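Local coordinates for protein lipase aflb (Neosartorya fumigata, PDB 6IDY) that probably hydrolyses the ester bonds of lipids, as a fungal lipase of the alpha/beta-hydrolase fold that carries a bound calcium ion, at residues P118-Q123 against A142-I147; A151-G156 against N217-I222; Y211-I216 against Q240-Y245; G182-G185 against D189-V192; T169-G174 against L230-G235. One frame throughout, in Å; residues are numbered along the deposited sequence.

In the fold
Contact 5, at the centre of the chain, and contact 3, where two helices cross, are wholly buried; contacts 2 and 4 are partly buried, and contact 1 lies at the surface. Contacts 2 and 3 share helix 205-223, the former touching it near its C-terminal end. Contacts 4 and 5 reach the same sheet and meet through Leu184 and Leu230. Contact 1 joins contact 2 by a probable hydrogen bond from Tyr218 to Pro118 and packs Ala146 on Tyr211 of contact 3. Chemistry follows position: a charged arginine lies on a proline-rich loop at the surface, aromatic rings meet isoleucines in contact 2, aliphatic groups fill contacts 3 and 4, and polar side chains are hydrogen-bonded at the probable catalytic centre, contact 5.

Contact 1 of 5, residues P118-Q123 against A142-I147; sequences PSPKGQ and ALRAAI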
# COMPACT_ATOMS: atom_id res chain seq x y z
N PRO A 118 0.58 14.31 -20.56
CA PRO A 118 0.09 15.57 -21.17
C PRO A 118 -0.73 16.43 -20.22
O PRO A 118 -1.27 15.92 -19.23
CB PRO A 118 -0.75 15.09 -22.35
CG PRO A 118 -1.22 13.73 -21.95
CD PRO A 118 -0.09 13.13 -21.15
N SER A 119 -0.83 17.73 -20.52
CA SER A 119 -1.63 18.69 -19.75
C SER A 119 -3.11 18.27 -19.80
O SER A 119 -3.58 17.87 -20.87
CB SER A 119 -1.46 20.09 -20.31
OG SER A 119 -1.95 20.15 -21.64
N PRO A 120 -3.86 18.28 -18.67
CA PRO A 120 -5.27 17.86 -18.73
C PRO A 120 -6.15 18.86 -19.46
O PRO A 120 -5.88 20.07 -19.42
CB PRO A 120 -5.66 17.71 -17.26
CG PRO A 120 -4.77 18.64 -16.53
CD PRO A 120 -3.47 18.69 -17.30
N LYS A 121 -7.18 18.36 -20.15
CA LYS A 121 -8.13 19.21 -20.87
C LYS A 121 -9.44 19.33 -20.10
O LYS A 121 -9.77 18.46 -19.29
CB LYS A 121 -8.35 18.73 -22.31
CG LYS A 121 -7.26 19.20 -23.27
CD LYS A 121 -7.66 18.99 -24.72
CE LYS A 121 -6.65 19.61 -25.67
NZ LYS A 121 -7.08 19.49 -27.09
N GLY A 122 -10.15 20.43 -20.32
CA GLY A 122 -11.41 20.73 -19.66
C GLY A 122 -11.26 21.74 -18.55
O GLY A 122 -10.38 22.62 -18.62
N GLN A 123 -12.11 21.63 -17.51
CA GLN A 123 -12.08 22.53 -16.35
C GLN A 123 -10.76 22.40 -15.59
O GLN A 123 -10.20 21.30 -15.50
CB GLN A 123 -13.31 22.33 -15.44
CG GLN A 123 -13.33 21.02 -14.64
CD GLN A 123 -14.58 20.81 -13.81
OE1 GLN A 123 -15.32 21.74 -13.46
NE2 GLN A 123 -14.85 19.55 -13.47
N ALA A 142 5.33 18.34 -10.66
CA ALA A 142 5.78 17.29 -9.74
C ALA A 142 4.64 16.31 -9.42
O ALA A 142 4.87 15.11 -9.38
CB ALA A 142 6.33 17.91 -8.46
N LEU A 143 3.41 16.83 -9.20
CA LEU A 143 2.22 16.01 -8.91
C LEU A 143 1.89 15.11 -10.10
O LEU A 143 1.70 13.90 -9.92
CB LEU A 143 1.00 16.89 -8.56
CG LEU A 143 1.03 17.66 -7.24
CD1 LEU A 143 -0.01 18.75 -7.24
CD2 LEU A 143 0.79 16.74 -6.05
N ARG A 144 1.82 15.69 -11.32
CA ARG A 144 1.51 14.97 -12.55
C ARG A 144 2.60 13.95 -12.93
O ARG A 144 2.27 12.87 -13.41
CB ARG A 144 1.26 15.97 -13.70
CG ARG A 144 0.56 15.37 -14.92
CD ARG A 144 0.75 16.24 -16.16
NE ARG A 144 0.15 17.56 -16.01
CZ ARG A 144 0.46 18.62 -16.76
NH1 ARG A 144 1.36 18.51 -17.73
NH2 ARG A 144 -0.13 19.78 -16.55
N ALA A 145 3.88 14.30 -12.70
CA ALA A 145 5.01 13.41 -13.02
C ALA A 145 5.07 12.14 -12.15
O ALA A 145 5.72 11.17 -12.54
CB ALA A 145 6.33 14.17 -12.98
N ALA A 146 4.37 12.14 -11.00
CA ALA A 146 4.31 10.99 -10.09
C ALA A 146 3.41 9.89 -10.65
O ALA A 146 3.51 8.73 -10.23
CB ALA A 146 3.80 11.44 -8.73
N ILE A 147 2.53 10.23 -11.61
CA ILE A 147 1.58 9.30 -12.20
C ILE A 147 2.20 8.49 -13.33
O ILE A 147 2.62 9.06 -14.34
CB ILE A 147 0.26 9.99 -12.66
CG1 ILE A 147 -0.28 10.96 -11.57
CG2 ILE A 147 -0.79 8.95 -13.07
CD1 ILE A 147 -1.27 12.03 -12.07
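Ser119 and Arg144 bring the backbones closest, but their CA atoms are still 8.7 Å apart, so the extended loop 118-123 runs past helix 140-145 without touching its main chain. One long side chain spans the separation. Arg144 leaves the helix with CG anti to its amide nitrogen (chi1 -164°) and bends at chi3 (-63°), which lays its flat end along the loop. CD comes up beside the carbonyl of Pro118, 3.7 Å from its O. Farther out, the guanidinium turns one face to the chain: Ser119 CA sits 3.4 Å above that plane, offset toward the rim, with NH1 3.6 Å from the same CA. The Pro120 ring approaches at a slant, its CD 3.6 Å from NH2 of Arg144, while Ser119 CB reaches the same nitrogen at 4.0 Å.

No hydrogen bond links the two segments directly. Arg144 NH1 does make one to a residue adjoining them in sequence, and NH2 has a long, weak ion pair with Glu140. The Pro118 carbonyl is hydrogen-bonded to Tyr218 OH of helix 205-223, which holds this part of the loop beside the arginine. Asn117, just ahead of Pro118, adds bonds from its ND2 to the carbonyls of Arg144 and Ile147.

The guanidinium thus serves as a flat surface against which the Pro118-Ser119 backbone lies, with Pro120 meeting it obliquely. Since neither hydrogen bond nor ion pair crosses, van der Waals contact probably dominates, perhaps with some attraction between the cation and the nearby Pro118 carbonyl.

Contact 2 of 5, residues A151-G156 against N217-I222; sequences ASFGYG and NYISAI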
# COMPACT_ATOMS: atom_id res chain seq x y z
N ALA A 151 1.32 2.75 -21.46
CA ALA A 151 1.04 3.02 -22.87
C ALA A 151 -0.26 2.34 -23.36
O ALA A 151 -0.83 2.77 -24.36
CB ALA A 151 2.21 2.58 -23.74
N SER A 152 -0.75 1.32 -22.62
CA SER A 152 -1.98 0.59 -22.94
C SER A 152 -3.24 1.24 -22.37
O SER A 152 -4.34 0.81 -22.73
CB SER A 152 -1.87 -0.87 -22.49
OG SER A 152 -1.54 -0.96 -21.11
N PHE A 153 -3.11 2.27 -21.48
CA PHE A 153 -4.25 2.98 -20.87
C PHE A 153 -5.22 3.49 -21.93
O PHE A 153 -4.80 4.08 -22.93
CB PHE A 153 -3.77 4.11 -19.94
CG PHE A 153 -4.85 4.81 -19.15
CD1 PHE A 153 -5.49 4.17 -18.09
CD2 PHE A 153 -5.19 6.13 -19.43
CE1 PHE A 153 -6.49 4.82 -17.36
CE2 PHE A 153 -6.17 6.79 -18.67
CZ PHE A 153 -6.82 6.13 -17.65
N GLY A 154 -6.50 3.18 -21.74
CA GLY A 154 -7.57 3.47 -22.69
C GLY A 154 -8.36 4.75 -22.51
O GLY A 154 -9.32 4.97 -23.26
N TYR A 155 -8.00 5.58 -21.51
CA TYR A 155 -8.62 6.89 -21.24
C TYR A 155 -10.17 6.86 -21.14
O TYR A 155 -10.83 7.80 -21.58
CB TYR A 155 -8.13 7.92 -22.30
CG TYR A 155 -6.64 8.18 -22.23
CD1 TYR A 155 -5.75 7.40 -22.96
CD2 TYR A 155 -6.13 9.20 -21.43
CE1 TYR A 155 -4.37 7.61 -22.87
CE2 TYR A 155 -4.76 9.43 -21.36
CZ TYR A 155 -3.88 8.63 -22.07
OH TYR A 155 -2.53 8.86 -21.98
N GLY A 156 -10.71 5.76 -20.59
CA GLY A 156 -12.14 5.53 -20.43
C GLY A 156 -12.96 5.51 -21.72
O GLY A 156 -14.14 5.87 -21.70
N ASN A 217 -8.22 13.75 -9.65
CA ASN A 217 -8.75 14.79 -10.53
C ASN A 217 -8.12 14.79 -11.92
O ASN A 217 -8.82 15.05 -12.90
CB ASN A 217 -8.67 16.16 -9.87
CG ASN A 217 -9.68 16.33 -8.76
OD1 ASN A 217 -10.72 15.66 -8.72
ND2 ASN A 217 -9.42 17.26 -7.86
N TYR A 218 -6.84 14.41 -12.01
CA TYR A 218 -6.15 14.34 -13.30
C TYR A 218 -6.61 13.14 -14.13
O TYR A 218 -6.88 13.31 -15.33
CB TYR A 218 -4.61 14.35 -13.12
CG TYR A 218 -3.86 14.17 -14.42
CD1 TYR A 218 -3.57 15.25 -15.25
CD2 TYR A 218 -3.46 12.90 -14.84
CE1 TYR A 218 -2.92 15.07 -16.47
CE2 TYR A 218 -2.81 12.72 -16.05
CZ TYR A 218 -2.53 13.80 -16.86
OH TYR A 218 -1.87 13.60 -18.04
N ILE A 219 -6.66 11.95 -13.53
CA ILE A 219 -7.07 10.74 -14.24
C ILE A 219 -8.54 10.84 -14.64
O ILE A 219 -8.89 10.48 -15.76
CB ILE A 219 -6.69 9.44 -13.48
CG1 ILE A 219 -5.14 9.29 -13.35
CG2 ILE A 219 -7.33 8.18 -14.08
CD1 ILE A 219 -4.30 9.06 -14.67
N SER A 220 -9.38 11.43 -13.77
CA SER A 220 -10.80 11.63 -14.10
C SER A 220 -10.96 12.59 -15.29
O SER A 220 -11.78 12.32 -16.17
CB SER A 220 -11.57 12.16 -12.89
OG SER A 220 -12.95 12.30 -13.19
N ALA A 221 -10.15 13.67 -15.34
CA ALA A 221 -10.19 14.68 -16.41
C ALA A 221 -9.80 14.13 -17.78
O ALA A 221 -10.57 14.31 -18.73
CB ALA A 221 -9.32 15.87 -16.05
N ILE A 222 -8.63 13.45 -17.88
CA ILE A 222 -8.11 12.88 -19.14
C ILE A 222 -8.97 11.73 -19.68
O ILE A 222 -8.95 11.46 -20.88
CB ILE A 222 -6.61 12.46 -19.04
CG1 ILE A 222 -6.38 11.35 -17.97
CG2 ILE A 222 -5.69 13.68 -18.84
CD1 ILE A 222 -5.07 10.61 -18.05
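Phe153 and Tyr155 hold their rings at a steep angle to one another and together receive the side chain of Ile222 from helix 205-223. Within the loop, CD2 of Phe153 stands 3.5 Å above the centre of the Tyr155 ring, and Tyr155 CE2 lies in the plane of the Phe153 ring at its edge. Ile222 inserts its CD1 where the two rings converge, 3.5 Å from Tyr155 CE2 and 4.0 Å from Phe153 CE2, meeting each ring obliquely. Its CG1 occupies the position between backbone N and carbonyl carbon (chi1 61°), which swings CD1 out from the helix toward the aromatic pair. One turn earlier, Ile219 offers the CG2 branch to the far end of the phenyl ring, 4.1 Å from Phe153 CZ. The Tyr155 ring also passes the last carbonyl of the segment, with CD2 3.7 Å from Ile222 O.

Positive phi angles at Tyr155 and Gly156 turn the loop sharply here. Just before them, Gly154 N is hydrogen-bonded to Asp191 OD2, which ties the turn to strand 190-195. The contact therefore closes one end of the layer between helix and sheet: the loop leading from strand 147-148 to strand 161-166 folds Phe153 over Val193 and Pro162, while Ile219 of helix 205-223 packs on Val193, Pro162, Ile164 and Ile147 of the three neighbouring strands.

Contact 3 of 5, residues Y211-I216 against Q240-Y245; sequences YVAYAI and QWALKY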
# COMPACT_ATOMS: atom_id res chain seq x y z
N TYR A 211 -0.61 14.07 -3.89
CA TYR A 211 -0.37 13.27 -5.08
C TYR A 211 -1.59 12.42 -5.42
O TYR A 211 -1.88 12.27 -6.60
CB TYR A 211 0.89 12.41 -4.91
CG TYR A 211 2.16 13.24 -4.86
CD1 TYR A 211 2.84 13.57 -6.03
CD2 TYR A 211 2.65 13.72 -3.65
CE1 TYR A 211 3.99 14.36 -5.99
CE2 TYR A 211 3.79 14.52 -3.60
CZ TYR A 211 4.47 14.82 -4.77
OH TYR A 211 5.62 15.57 -4.73
N VAL A 212 -2.31 11.92 -4.40
CA VAL A 212 -3.53 11.13 -4.57
C VAL A 212 -4.66 12.05 -5.06
O VAL A 212 -5.32 11.71 -6.04
CB VAL A 212 -3.95 10.34 -3.30
CG1 VAL A 212 -5.25 9.57 -3.53
CG2 VAL A 212 -2.85 9.38 -2.87
N ALA A 213 -4.86 13.21 -4.39
CA ALA A 213 -5.89 14.19 -4.76
C ALA A 213 -5.69 14.66 -6.20
O ALA A 213 -6.65 14.65 -6.97
CB ALA A 213 -5.85 15.39 -3.82
N TYR A 214 -4.44 15.00 -6.58
CA TYR A 214 -4.18 15.40 -7.95
C TYR A 214 -4.39 14.26 -8.93
O TYR A 214 -5.02 14.48 -9.96
CB TYR A 214 -2.80 16.06 -8.14
CG TYR A 214 -2.62 16.64 -9.52
CD1 TYR A 214 -3.11 17.90 -9.85
CD2 TYR A 214 -1.98 15.91 -10.52
CE1 TYR A 214 -2.97 18.43 -11.13
CE2 TYR A 214 -1.84 16.42 -11.81
CZ TYR A 214 -2.33 17.68 -12.11
OH TYR A 214 -2.19 18.18 -13.38
N ALA A 215 -3.89 13.04 -8.61
CA ALA A 215 -4.05 11.86 -9.47
C ALA A 215 -5.52 11.57 -9.74
O ALA A 215 -5.89 11.31 -10.88
CB ALA A 215 -3.36 10.64 -8.86
N ILE A 216 -6.37 11.67 -8.70
CA ILE A 216 -7.81 11.47 -8.85
C ILE A 216 -8.39 12.44 -9.88
O ILE A 216 -8.97 11.99 -10.88
CB ILE A 216 -8.56 11.51 -7.49
CG1 ILE A 216 -8.21 10.27 -6.62
CG2 ILE A 216 -10.07 11.58 -7.74
CD1 ILE A 216 -8.63 10.40 -5.11
N GLN A 240 -7.85 8.72 2.03
CA GLN A 240 -8.83 9.27 2.97
C GLN A 240 -8.58 10.76 3.23
O GLN A 240 -9.54 11.53 3.25
CB GLN A 240 -8.83 8.47 4.29
CG GLN A 240 -10.00 8.81 5.23
CD GLN A 240 -11.36 8.30 4.80
OE1 GLN A 240 -11.57 7.79 3.68
NE2 GLN A 240 -12.34 8.45 5.69
N TRP A 241 -7.30 11.16 3.41
CA TRP A 241 -6.92 12.56 3.60
C TRP A 241 -7.25 13.37 2.33
O TRP A 241 -7.84 14.44 2.43
CB TRP A 241 -5.43 12.70 3.99
CG TRP A 241 -5.01 14.10 4.37
CD1 TRP A 241 -4.65 15.10 3.51
CD2 TRP A 241 -4.87 14.63 5.70
NE1 TRP A 241 -4.31 16.23 4.23
CE2 TRP A 241 -4.41 15.96 5.57
CE3 TRP A 241 -5.10 14.11 6.99
CZ2 TRP A 241 -4.19 16.79 6.68
CZ3 TRP A 241 -4.84 14.92 8.09
CH2 TRP A 241 -4.38 16.23 7.93
N ALA A 242 -6.92 12.83 1.14
CA ALA A 242 -7.22 13.48 -0.16
C ALA A 242 -8.74 13.67 -0.33
O ALA A 242 -9.17 14.76 -0.69
CB ALA A 242 -6.66 12.64 -1.31
N LEU A 243 -9.53 12.64 0.00
CA LEU A 243 -10.99 12.70 -0.09
C LEU A 243 -11.58 13.74 0.88
O LEU A 243 -12.46 14.51 0.49
CB LEU A 243 -11.62 11.31 0.13
CG LEU A 243 -11.36 10.26 -0.96
CD1 LEU A 243 -11.75 8.87 -0.47
CD2 LEU A 243 -12.10 10.61 -2.28
N LYS A 244 -11.07 13.78 2.11
CA LYS A 244 -11.53 14.72 3.12
C LYS A 244 -11.24 16.19 2.74
O LYS A 244 -12.16 17.01 2.69
CB LYS A 244 -10.89 14.39 4.49
CG LYS A 244 -11.19 15.42 5.58
CD LYS A 244 -10.88 14.89 6.98
CE LYS A 244 -11.41 15.83 8.03
NZ LYS A 244 -10.75 15.58 9.34
N TYR A 245 -9.96 16.51 2.49
CA TYR A 245 -9.52 17.88 2.26
C TYR A 245 -9.60 18.35 0.80
O TYR A 245 -9.47 19.55 0.57
CB TYR A 245 -8.14 18.10 2.86
CG TYR A 245 -8.18 17.91 4.37
CD1 TYR A 245 -8.84 18.83 5.19
CD2 TYR A 245 -7.66 16.76 4.96
CE1 TYR A 245 -8.91 18.64 6.56
CE2 TYR A 245 -7.73 16.57 6.34
CZ TYR A 245 -8.36 17.51 7.14
OH TYR A 245 -8.42 17.31 8.49
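Ala242 presses its methyl group onto helix 205-223 at the first turn of segment 211-216, where CB lies 3.6 Å from Ala213 N and 3.8 Å from Ala213 CB. Val212 flanks the same methyl, its CG1 branch 4.0 Å from Ala242 CB. About a turn beyond Val212 and Ala213, Ile216 CD1 meets CD2 of Leu243, the residue next to Ala242, more loosely at 4.5 Å.

These few groups lie where the helices cross at -68°, with the segment axes 8.5 Å apart at their closest. The CA atoms of Ala213 and Ala242 are only 4.8 Å from each other, a closeness consistent with the small side chains of both residues, Ala242 turning its methyl onto the backbone and flank of Ala213.

Beyond this shell, Ile216 touches Val253 and Leu243 touches Phe256, both of strand 253-259. The two helices precede and follow strand 227-232 in the chain, and here they pack together on the alpha/beta-hydrolase sheet. On other flanks, Tyr214 OH is hydrogen-bonded to Glu140, and Trp241 stacks on Phe294 while its NE1 bonds to Tyr438 OH.

No polar bond crosses the interface, which is left to methyl groups; its cohesion is consistent with dispersion forces and their burial.

Contact 4 of 5, residues G182-G185 against D189-V192; sequences GKLG and DADV
Leu184 faces strand 190-195 and forms the buried, apolar part of this contact. Its CG sits 4.0 Å from the methyl CB of Ala190, and CD2 is as near, so the branch point spreads over that methyl. Leu184 CB in turn meets Val192 CG1 at 4.2 Å. With CG anti to the main-chain nitrogen (chi1 180°), the leucine extends toward the sheet, where it also reaches Val163 of the adjacent strand 161-166.

The tight fit is at the glycines. Gly185 CA comes to 3.3 Å from Ala190 O, an approach in which no side chain intervenes, and Val192 CG2 lies 3.5 Å from Gly182 O. Neither carbonyl receives a hydrogen bond from the other segment.

The solvent side is different in character. Gly185 is itself exposed at the margin, and Asp189 is exposed too, its CB set away from segment 182-185. Lys183 leaves with CB away from the strand, and its NZ forms a salt bridge with Asp407 and a hydrogen bond to Tyr178 O.

The meeting surface itself is aliphatic and backbone, in the return from helix 173-178 to strand 190-195 of a beta-alpha-beta crossover; the buried Asp191 carboxylate lies on the other side of the strand, where OD2 accepts from Gly154 N. With no hydrogen bond between them, the segments are held together here by van der Waals contact of Leu184 with Ala190 and Val192 and by the close approach at the glycines.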
# COMPACT_ATOMS: atom_id res chain seq x y z
N GLY A 182 -1.49 -4.84 -10.06
CA GLY A 182 -1.12 -4.26 -11.35
C GLY A 182 -1.78 -5.08 -12.45
O GLY A 182 -1.94 -4.60 -13.58
N LYS A 183 -2.21 -6.33 -12.10
CA LYS A 183 -2.90 -7.30 -12.95
C LYS A 183 -4.44 -7.31 -12.74
O LYS A 183 -5.11 -8.23 -13.21
CB LYS A 183 -2.35 -8.72 -12.71
CG LYS A 183 -0.91 -8.94 -13.13
CD LYS A 183 -0.46 -10.35 -12.77
CE LYS A 183 0.97 -10.64 -13.13
NZ LYS A 183 1.91 -10.15 -12.09
N LEU A 184 -5.00 -6.28 -12.07
CA LEU A 184 -6.45 -6.16 -11.81
C LEU A 184 -7.31 -6.17 -13.09
O LEU A 184 -8.42 -6.71 -13.09
CB LEU A 184 -6.75 -4.93 -10.93
CG LEU A 184 -8.22 -4.63 -10.55
CD1 LEU A 184 -8.82 -5.74 -9.67
CD2 LEU A 184 -8.34 -3.27 -9.89
N GLY A 185 -6.75 -5.63 -14.18
CA GLY A 185 -7.39 -5.60 -15.50
C GLY A 185 -7.69 -6.98 -16.06
O GLY A 185 -8.54 -7.12 -16.94
N ASP A 189 -13.05 -4.99 -15.30
CA ASP A 189 -13.00 -4.03 -16.41
C ASP A 189 -12.36 -2.76 -15.83
O ASP A 189 -13.01 -1.73 -15.62
CB ASP A 189 -14.41 -3.79 -16.98
CG ASP A 189 -15.05 -5.02 -17.62
OD1 ASP A 189 -14.33 -5.77 -18.33
OD2 ASP A 189 -16.26 -5.24 -17.42
N ALA A 190 -11.07 -2.91 -15.50
CA ALA A 190 -10.22 -1.93 -14.84
C ALA A 190 -8.99 -1.59 -15.68
O ALA A 190 -8.35 -2.48 -16.25
CB ALA A 190 -9.78 -2.49 -13.49
N ASP A 191 -8.66 -0.30 -15.74
CA ASP A 191 -7.52 0.23 -16.48
C ASP A 191 -6.59 0.88 -15.47
O ASP A 191 -6.81 2.03 -15.06
CB ASP A 191 -8.01 1.24 -17.53
CG ASP A 191 -7.25 1.22 -18.83
OD1 ASP A 191 -6.10 0.72 -18.84
OD2 ASP A 191 -7.80 1.69 -19.84
N VAL A 192 -5.58 0.14 -15.03
CA VAL A 192 -4.68 0.57 -13.97
C VAL A 192 -3.68 1.66 -14.37
O VAL A 192 -3.17 1.70 -15.49
CB VAL A 192 -3.94 -0.61 -13.27
CG1 VAL A 192 -4.93 -1.58 -12.62
CG2 VAL A 192 -2.99 -1.35 -14.23

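Contact 5 of 5, residues T169-G174 against L230-G235; sequences TATPAG and LSWSQG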
# COMPACT_ATOMS: atom_id res chain seq x y z
N THR A 169 3.69 2.43 2.64
CA THR A 169 4.89 2.97 3.26
C THR A 169 6.18 2.35 2.73
O THR A 169 6.27 1.12 2.60
CB THR A 169 4.79 2.83 4.78
OG1 THR A 169 3.62 3.50 5.25
CG2 THR A 169 6.01 3.35 5.51
N ALA A 170 7.16 3.23 2.42
CA ALA A 170 8.53 2.90 2.02
C ALA A 170 8.66 2.03 0.76
O ALA A 170 9.76 1.58 0.44
CB ALA A 170 9.25 2.24 3.19
N THR A 171 7.55 1.79 0.05
CA THR A 171 7.57 0.89 -1.10
C THR A 171 6.99 1.56 -2.34
O THR A 171 5.83 2.00 -2.30
CB THR A 171 6.92 -0.47 -0.76
OG1 THR A 171 7.07 -0.76 0.63
CG2 THR A 171 7.51 -1.61 -1.57
N PRO A 172 7.77 1.69 -3.44
CA PRO A 172 7.24 2.32 -4.66
C PRO A 172 6.08 1.53 -5.25
O PRO A 172 6.08 0.30 -5.17
CB PRO A 172 8.44 2.34 -5.62
CG PRO A 172 9.63 2.08 -4.79
CD PRO A 172 9.16 1.24 -3.64
N ALA A 173 5.11 2.23 -5.85
CA ALA A 173 3.92 1.65 -6.47
C ALA A 173 4.23 0.64 -7.56
O ALA A 173 3.66 -0.45 -7.55
CB ALA A 173 3.03 2.75 -7.02
N GLY A 174 5.11 1.03 -8.48
CA GLY A 174 5.50 0.22 -9.63
C GLY A 174 5.88 -1.19 -9.28
O GLY A 174 5.28 -2.14 -9.80
N LEU A 230 -7.44 1.94 -5.64
CA LEU A 230 -7.08 0.75 -4.88
C LEU A 230 -5.80 1.12 -4.16
O LEU A 230 -4.82 1.50 -4.80
CB LEU A 230 -6.92 -0.52 -5.75
CG LEU A 230 -6.83 -1.84 -4.96
CD1 LEU A 230 -7.47 -2.96 -5.74
CD2 LEU A 230 -5.38 -2.19 -4.62
N SER A 231 -5.83 1.06 -2.83
CA SER A 231 -4.68 1.43 -2.03
C SER A 231 -4.16 0.28 -1.18
O SER A 231 -4.87 -0.69 -0.94
CB SER A 231 -5.03 2.63 -1.15
OG SER A 231 -5.81 2.26 -0.03
N TRP A 232 -2.90 0.39 -0.74
CA TRP A 232 -2.25 -0.56 0.15
C TRP A 232 -1.63 0.21 1.31
O TRP A 232 -1.04 1.26 1.08
CB TRP A 232 -1.18 -1.41 -0.56
CG TRP A 232 -0.46 -2.36 0.37
CD1 TRP A 232 -1.03 -3.31 1.16
CD2 TRP A 232 0.95 -2.41 0.63
NE1 TRP A 232 -0.06 -3.95 1.91
CE2 TRP A 232 1.16 -3.41 1.60
CE3 TRP A 232 2.06 -1.71 0.12
CZ2 TRP A 232 2.44 -3.74 2.07
CZ3 TRP A 232 3.33 -2.03 0.59
CH2 TRP A 232 3.51 -3.04 1.55
N SER A 233 -1.78 -0.31 2.54
CA SER A 233 -1.15 0.22 3.75
C SER A 233 -1.46 1.71 3.94
O SER A 233 -2.64 2.09 3.90
CB SER A 233 0.36 -0.05 3.68
OG SER A 233 1.06 0.30 4.86
N GLN A 234 -0.42 2.56 4.07
CA GLN A 234 -0.52 4.01 4.19
C GLN A 234 -1.31 4.64 3.04
O GLN A 234 -1.87 5.72 3.21
CB GLN A 234 0.87 4.64 4.27
CG GLN A 234 0.85 6.10 4.68
CD GLN A 234 2.00 6.85 4.07
OE1 GLN A 234 1.81 7.90 3.45
NE2 GLN A 234 3.20 6.34 4.24
N GLY A 235 -1.36 3.96 1.89
CA GLY A 235 -2.14 4.39 0.73
C GLY A 235 -3.58 4.74 1.07
O GLY A 235 -4.15 5.67 0.49
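Gln234 lies across the side chain of Thr169 at about a right angle and wraps its length round a single oxygen. Starting at the backbone, CB is close, 3.1 Å from Thr169 OG1. CG leaves anti to the main-chain N and passes the same hydroxyl at 3.8 Å; the chain then bends at chi2, bringing CD alongside at 3.9 Å from OG1. At the tip, NE2 donates to Thr169 OG1 over 3.0 Å in a nearly straight bond (163°), with the oxygen only 11° out of the amide plane. NE2 also bonds to Ser201 O, and OE1 to Asn208 ND2, so the amide's orientation is fixed from both ends. The threonine hydroxyl has a second partner in Gln288 OE1.

The loop is braced from within by Thr171 OG1, which donates to Thr169 O at 2.8 Å. That same OG1 meets the edge of the Trp232 indole, 3.9 Å from CZ3 and near the ring plane.

Between Trp232 and Gln234, Ser233 has the strained, positive phi of a nucleophile elbow, within a type II' turn from strand 227-232 into helix 235-245. Its OG bonds to His361 NE2, as expected of a catalytic serine-histidine pair. By analogy with related lipases of the alpha/beta-hydrolase fold, the backbone N-H groups of Thr169 and Gln234, with the Thr169 hydroxyl, probably form the oxyanion hole, the Gln234 side chain holding that hydroxyl in place.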